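Cephalosporin acylase (Bacillus halodurans, PDB 2NLZ) probably hydrolyses amide bonds as a cephalosporin acylase of the Ntn-hydrolase, gamma-glutamyltranspeptidase-like type. Local coordinates at residues E253-W265 / L274-F288. The protein carries 1 engineered substitution. Residues are numbered along the deposited sequence; the frame is centred on the assembly and turned at random.
Sequences EPISIDYRGYRVW and LVALEALNIVKGFEF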
loop_
_atom_site.group_PDB
_atom_site.type_symbol
_atom_site.label_atom_id
_atom_site.label_comp_id
_atom_site.label_asym_id
_atom_site.label_seq_id
_atom_site.Cartn_x
_atom_site.Cartn_y
_atom_site.Cartn_z
ATOM N N GLU D 253 -40.766 -18.667 10.788
ATOM C CA GLU D 253 -41.023 -17.694 9.715
ATOM C C GLU D 253 -39.982 -16.565 9.691
ATOM O O GLU D 253 -39.904 -15.765 10.638
ATOM C CB GLU D 253 -42.451 -17.126 9.842
ATOM C CG GLU D 253 -42.921 -16.268 8.657
ATOM C CD GLU D 253 -43.127 -17.067 7.376
ATOM O OE1 GLU D 253 -43.600 -18.224 7.454
ATOM O OE2 GLU D 253 -42.817 -16.528 6.289
ATOM N N PRO D 254 -39.182 -16.498 8.606
ATOM C CA PRO D 254 -38.106 -15.496 8.471
ATOM C C PRO D 254 -38.616 -14.052 8.500
ATOM O O PRO D 254 -39.722 -13.765 8.014
ATOM C CB PRO D 254 -37.480 -15.811 7.108
ATOM C CG PRO D 254 -38.490 -16.631 6.385
ATOM C CD PRO D 254 -39.256 -17.387 7.435
ATOM N N ILE D 255 -37.798 -13.173 9.084
ATOM C CA ILE D 255 -38.093 -11.747 9.228
ATOM C C ILE D 255 -37.203 -10.917 8.310
ATOM O O ILE D 255 -36.091 -11.333 7.963
ATOM C CB ILE D 255 -37.895 -11.275 10.684
ATOM C CG1 ILE D 255 -36.536 -11.743 11.226
ATOM C CG2 ILE D 255 -39.057 -11.758 11.564
ATOM C CD1 ILE D 255 -36.172 -11.145 12.569
ATOM N N SER D 256 -37.696 -9.745 7.920
ATOM C CA SER D 256 -36.964 -8.890 6.992
ATOM C C SER D 256 -37.144 -7.392 7.202
ATOM O O SER D 256 -37.896 -6.935 8.064
ATOM C CB SER D 256 -37.306 -9.238 5.538
ATOM O OG SER D 256 -38.599 -8.789 5.196
ATOM N N ILE D 257 -36.430 -6.648 6.373
ATOM C CA ILE D 257 -36.398 -5.205 6.397
ATOM C C ILE D 257 -36.299 -4.813 4.935
ATOM O O ILE D 257 -35.667 -5.528 4.149
ATOM C CB ILE D 257 -35.156 -4.708 7.206
ATOM C CG1 ILE D 257 -35.524 -4.486 8.681
ATOM C CG2 ILE D 257 -34.500 -3.459 6.580
ATOM C CD1 ILE D 257 -36.821 -3.705 8.908
ATOM N N ASP D 258 -36.953 -3.717 4.549
ATOM C CA ASP D 258 -36.726 -3.157 3.225
ATOM C C ASP D 258 -35.497 -2.279 3.306
ATOM O O ASP D 258 -35.520 -1.248 3.972
ATOM C CB ASP D 258 -37.920 -2.344 2.736
ATOM C CG ASP D 258 -37.767 -1.895 1.287
ATOM O OD1 ASP D 258 -36.966 -0.969 1.010
ATOM O OD2 ASP D 258 -38.461 -2.465 0.421
ATOM N N TYR D 259 -34.417 -2.702 2.655
ATOM C CA TYR D 259 -33.211 -1.880 2.583
ATOM C C TYR D 259 -32.960 -1.405 1.152
ATOM O O TYR D 259 -32.318 -2.092 0.342
ATOM C CB TYR D 259 -31.980 -2.593 3.171
ATOM C CG TYR D 259 -30.831 -1.642 3.412
ATOM C CD1 TYR D 259 -30.828 -0.802 4.518
ATOM C CD2 TYR D 259 -29.764 -1.561 2.515
ATOM C CE1 TYR D 259 -29.794 0.091 4.735
ATOM C CE2 TYR D 259 -28.727 -0.675 2.720
ATOM C CZ TYR D 259 -28.743 0.153 3.837
ATOM O OH TYR D 259 -27.714 1.052 4.066
ATOM N N ARG D 260 -33.490 -0.212 0.868
ATOM C CA ARG D 260 -33.313 0.481 -0.410
ATOM C C ARG D 260 -33.784 -0.356 -1.590
ATOM O O ARG D 260 -33.097 -0.444 -2.614
ATOM C CB ARG D 260 -31.856 0.933 -0.588
ATOM C CG ARG D 260 -31.231 1.379 0.714
ATOM C CD ARG D 260 -30.131 2.357 0.509
ATOM N NE ARG D 260 -29.452 2.653 1.767
ATOM C CZ ARG D 260 -29.773 3.661 2.567
ATOM N NH1 ARG D 260 -30.770 4.474 2.243
ATOM N NH2 ARG D 260 -29.097 3.858 3.690
ATOM N N GLY D 261 -34.960 -0.969 -1.422
ATOM C CA GLY D 261 -35.601 -1.769 -2.473
ATOM C C GLY D 261 -35.435 -3.268 -2.303
ATOM O O GLY D 261 -36.325 -4.053 -2.668
ATOM N N TYR D 262 -34.278 -3.654 -1.763
ATOM C CA TYR D 262 -33.970 -5.040 -1.444
ATOM C C TYR D 262 -34.639 -5.414 -0.123
ATOM O O TYR D 262 -35.049 -4.538 0.648
ATOM C CB TYR D 262 -32.453 -5.232 -1.314
ATOM C CG TYR D 262 -31.672 -5.077 -2.608
ATOM C CD1 TYR D 262 -31.255 -6.197 -3.323
ATOM C CD2 TYR D 262 -31.341 -3.811 -3.106
ATOM C CE1 TYR D 262 -30.540 -6.067 -4.504
ATOM C CE2 TYR D 262 -30.622 -3.668 -4.291
ATOM C CZ TYR D 262 -30.227 -4.804 -4.982
ATOM O OH TYR D 262 -29.516 -4.693 -6.153
ATOM N N ARG D 263 -34.753 -6.712 0.134
ATOM C CA ARG D 263 -35.155 -7.187 1.450
ATOM C C ARG D 263 -34.073 -8.073 2.062
ATOM O O ARG D 263 -33.621 -9.049 1.450
ATOM C CB ARG D 263 -36.509 -7.901 1.405
ATOM C CG ARG D 263 -37.667 -6.989 1.022
ATOM C CD ARG D 263 -38.991 -7.498 1.576
ATOM N NE ARG D 263 -39.161 -7.199 2.999
ATOM C CZ ARG D 263 -39.740 -6.101 3.475
ATOM N NH1 ARG D 263 -40.207 -5.178 2.648
ATOM N NH2 ARG D 263 -39.852 -5.918 4.782
ATOM N N VAL D 264 -33.656 -7.705 3.271
ATOM C CA VAL D 264 -32.630 -8.432 4.011
ATOM C C VAL D 264 -33.295 -9.397 4.997
ATOM O O VAL D 264 -34.021 -8.974 5.897
ATOM C CB VAL D 264 -31.707 -7.463 4.769
ATOM C CG1 VAL D 264 -30.557 -8.210 5.397
ATOM C CG2 VAL D 264 -31.183 -6.408 3.836
ATOM N N TRP D 265 -33.039 -10.691 4.823
ATOM C CA TRP D 265 -33.701 -11.708 5.634
ATOM C C TRP D 265 -32.798 -12.306 6.710
ATOM O O TRP D 265 -31.608 -12.546 6.481
ATOM C CB TRP D 265 -34.238 -12.822 4.748
ATOM C CG TRP D 265 -35.248 -12.354 3.780
ATOM C CD1 TRP D 265 -35.019 -11.896 2.522
ATOM C CD2 TRP D 265 -36.669 -12.304 3.977
ATOM N NE1 TRP D 265 -36.210 -11.561 1.915
ATOM C CE2 TRP D 265 -37.238 -11.800 2.786
ATOM C CE3 TRP D 265 -37.516 -12.640 5.042
ATOM C CZ2 TRP D 265 -38.619 -11.616 2.627
ATOM C CZ3 TRP D 265 -38.889 -12.451 4.886
ATOM C CH2 TRP D 265 -39.424 -11.942 3.683
ATOM N N LEU D 274 -31.895 -10.318 14.151
ATOM C CA LEU D 274 -32.626 -9.108 14.491
ATOM C C LEU D 274 -31.729 -7.861 14.529
ATOM O O LEU D 274 -32.111 -6.804 14.027
ATOM C CB LEU D 274 -33.269 -9.321 15.864
ATOM C CG LEU D 274 -34.443 -8.473 16.326
ATOM C CD1 LEU D 274 -34.007 -7.074 16.727
ATOM C CD2 LEU D 274 -35.448 -8.436 15.221
ATOM N N VAL D 275 -30.546 -8.006 15.131
ATOM C CA VAL D 275 -29.607 -6.902 15.335
ATOM C C VAL D 275 -29.188 -6.284 14.016
ATOM O O VAL D 275 -29.249 -5.070 13.852
ATOM C CB VAL D 275 -28.362 -7.347 16.132
ATOM C CG1 VAL D 275 -27.354 -6.218 16.231
ATOM C CG2 VAL D 275 -28.768 -7.811 17.523
ATOM N N ALA D 276 -28.782 -7.126 13.074
ATOM C CA ALA D 276 -28.440 -6.668 11.729
ATOM C C ALA D 276 -29.577 -5.861 11.134
ATOM O O ALA D 276 -29.375 -4.742 10.676
ATOM C CB ALA D 276 -28.117 -7.854 10.831
ATOM N N LEU D 277 -30.773 -6.445 11.177
ATOM C CA LEU D 277 -32.006 -5.836 10.672
ATOM C C LEU D 277 -32.330 -4.455 11.268
ATOM O O LEU D 277 -32.574 -3.489 10.537
ATOM C CB LEU D 277 -33.169 -6.805 10.894
ATOM C CG LEU D 277 -33.642 -7.639 9.703
ATOM C CD1 LEU D 277 -32.546 -7.925 8.729
ATOM C CD2 LEU D 277 -34.255 -8.932 10.169
ATOM N N GLU D 278 -32.319 -4.367 12.593
ATOM C CA GLU D 278 -32.551 -3.108 13.285
ATOM C C GLU D 278 -31.473 -2.067 12.946
ATOM O O GLU D 278 -31.788 -0.905 12.656
ATOM C CB GLU D 278 -32.625 -3.338 14.797
ATOM C CG GLU D 278 -32.952 -2.086 15.594
ATOM C CD GLU D 278 -32.861 -2.307 17.088
ATOM O OE1 GLU D 278 -33.010 -3.458 17.550
ATOM O OE2 GLU D 278 -32.631 -1.321 17.805
ATOM N N ALA D 279 -30.210 -2.490 12.972
ATOM C CA ALA D 279 -29.110 -1.615 12.581
ATOM C C ALA D 279 -29.314 -1.076 11.167
ATOM O O ALA D 279 -29.270 0.136 10.962
ATOM C CB ALA D 279 -27.768 -2.324 12.710
ATOM N N LEU D 280 -29.569 -1.962 10.206
ATOM C CA LEU D 280 -29.854 -1.516 8.837
ATOM C C LEU D 280 -31.007 -0.519 8.797
ATOM O O LEU D 280 -30.988 0.430 8.001
ATOM C CB LEU D 280 -30.149 -2.684 7.884
ATOM C CG LEU D 280 -29.038 -3.268 6.998
ATOM C CD1 LEU D 280 -27.908 -2.265 6.779
ATOM C CD2 LEU D 280 -28.490 -4.562 7.574
ATOM N N ASN D 281 -31.988 -0.733 9.676
ATOM C CA ASN D 281 -33.186 0.095 9.729
ATOM C C ASN D 281 -32.913 1.492 10.290
ATOM O O ASN D 281 -33.508 2.477 9.853
ATOM C CB ASN D 281 -34.260 -0.610 10.556
ATOM C CG ASN D 281 -35.636 -0.453 9.969
ATOM O OD1 ASN D 281 -35.802 -0.358 8.744
ATOM N ND2 ASN D 281 -36.644 -0.436 10.841
ATOM N N ILE D 282 -32.015 1.562 11.267
ATOM C CA ILE D 282 -31.515 2.836 11.771
ATOM C C ILE D 282 -30.712 3.559 10.678
ATOM O O ILE D 282 -30.956 4.724 10.382
ATOM C CB ILE D 282 -30.640 2.632 13.033
ATOM C CG1 ILE D 282 -31.474 2.075 14.189
ATOM C CG2 ILE D 282 -30.035 3.934 13.472
ATOM C CD1 ILE D 282 -30.659 1.445 15.313
ATOM N N VAL D 283 -29.779 2.847 10.058
ATOM C CA VAL D 283 -28.867 3.451 9.091
ATOM C C VAL D 283 -29.567 3.840 7.769
ATOM O O VAL D 283 -29.105 4.720 7.047
ATOM C CB VAL D 283 -27.613 2.548 8.870
ATOM C CG1 VAL D 283 -27.697 1.744 7.567
ATOM C CG2 VAL D 283 -26.360 3.375 8.894
ATOM N N LYS D 284 -30.695 3.186 7.497
ATOM C CA LYS D 284 -31.573 3.420 6.338
ATOM C C LYS D 284 -31.945 4.887 6.101
ATOM O O LYS D 284 -32.127 5.305 4.960
ATOM C CB LYS D 284 -32.866 2.645 6.579
ATOM C CG LYS D 284 -33.680 2.285 5.383
ATOM C CD LYS D 284 -34.540 1.082 5.759
ATOM C CE LYS D 284 -35.992 1.433 6.043
ATOM N NZ LYS D 284 -36.864 1.130 4.863
ATOM N N GLY D 285 -32.084 5.654 7.182
ATOM C CA GLY D 285 -32.498 7.052 7.102
ATOM C C GLY D 285 -31.424 8.027 6.652
ATOM O O GLY D 285 -31.722 9.172 6.326
ATOM N N PHE D 286 -30.172 7.585 6.651
ATOM C CA PHE D 286 -29.080 8.370 6.090
ATOM C C PHE D 286 -28.808 7.954 4.647
ATOM O O PHE D 286 -29.019 6.801 4.266
ATOM C CB PHE D 286 -27.795 8.156 6.884
ATOM C CG PHE D 286 -27.924 8.422 8.356
ATOM C CD1 PHE D 286 -28.298 9.680 8.828
ATOM C CD2 PHE D 286 -27.610 7.424 9.277
ATOM C CE1 PHE D 286 -28.386 9.937 10.197
ATOM C CE2 PHE D 286 -27.690 7.668 10.652
ATOM C CZ PHE D 286 -28.081 8.930 11.115
ATOM N N GLU D 287 -28.330 8.902 3.850
ATOM C CA GLU D 287 -27.793 8.597 2.529
ATOM C C GLU D 287 -26.275 8.433 2.678
ATOM O O GLU D 287 -25.704 8.840 3.694
ATOM C CB GLU D 287 -28.141 9.708 1.520
ATOM C CG GLU D 287 -29.635 10.057 1.400
ATOM C CD GLU D 287 -30.473 8.929 0.816
ATOM O OE1 GLU D 287 -29.978 8.206 -0.075
ATOM O OE2 GLU D 287 -31.634 8.769 1.247
ATOM N N PHE D 288 -25.619 7.830 1.688
ATOM C CA PHE D 288 -24.171 7.569 1.783
ATOM C C PHE D 288 -23.376 7.960 0.536
ATOM O O PHE D 288 -22.509 8.844 0.590
ATOM C CB PHE D 288 -23.913 6.106 2.156
ATOM C CG PHE D 288 -24.431 5.742 3.509
ATOM C CD1 PHE D 288 -23.755 6.144 4.652
ATOM C CD2 PHE D 288 -25.612 5.031 3.649
ATOM C CE1 PHE D 288 -24.235 5.833 5.909
ATOM C CE2 PHE D 288 -26.094 4.716 4.913
ATOM C CZ PHE D 288 -25.401 5.124 6.043
#
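Ile255 meets Leu274 and Leu277 at the start of helix 274-283. Its CD1 lies 3.9 Å from Leu274 CD2, and its CG1 rests on Leu277 CD2. Two residues on, Ile257 CG1 packs against Leu277 CG, the two side chains running antiparallel. Ile257 CD1 touches the Asn281 amide, 3.5 Å from OD1. Asp258 O accepts a hydrogen bond from Lys284 NZ at 2.9 Å. The lysine CG is anti to the backbone N (chi1 -157°), and its outer carbons fold over toward this oxygen. Asp258 OD1, just before the type I' turn Tyr259-Tyr262, accepts from Gly261 N, an Asx motif. The Tyr259 ring carries Leu280 CD1 over one face, a CH-pi contact 4.0 Å from the centroid. Arg260 CG lies on the opposite face, and Val283 CG1 sits at the edge. Arg260 NH2 donates to Phe286 O at 3.0 Å, nearly in line with the C=O, and also to Tyr259 OH. NH1 makes a weak bond to Lys284 O. Asp457 pairs with Arg260 NE and bonds to Tyr259 OH. A leucine here would probably leave Phe286 O without this donor and Asp457 without its charged mate. From the neighbouring strand, Val264 CG1 reaches Leu277 CD1 at 3.9 Å. Helix 274-283 packs on one face of the hairpin, its axis 21° from that of strand 255-259. Strand 262-266 also pairs with strand 424-428, so the helix lies against the sheet, consistent with the layered Ntn-hydrolase fold. Aliphatic packing gives way to polar ties: Lys284 donates to the strand, and Arg260 of the turn donates back to two carbonyls.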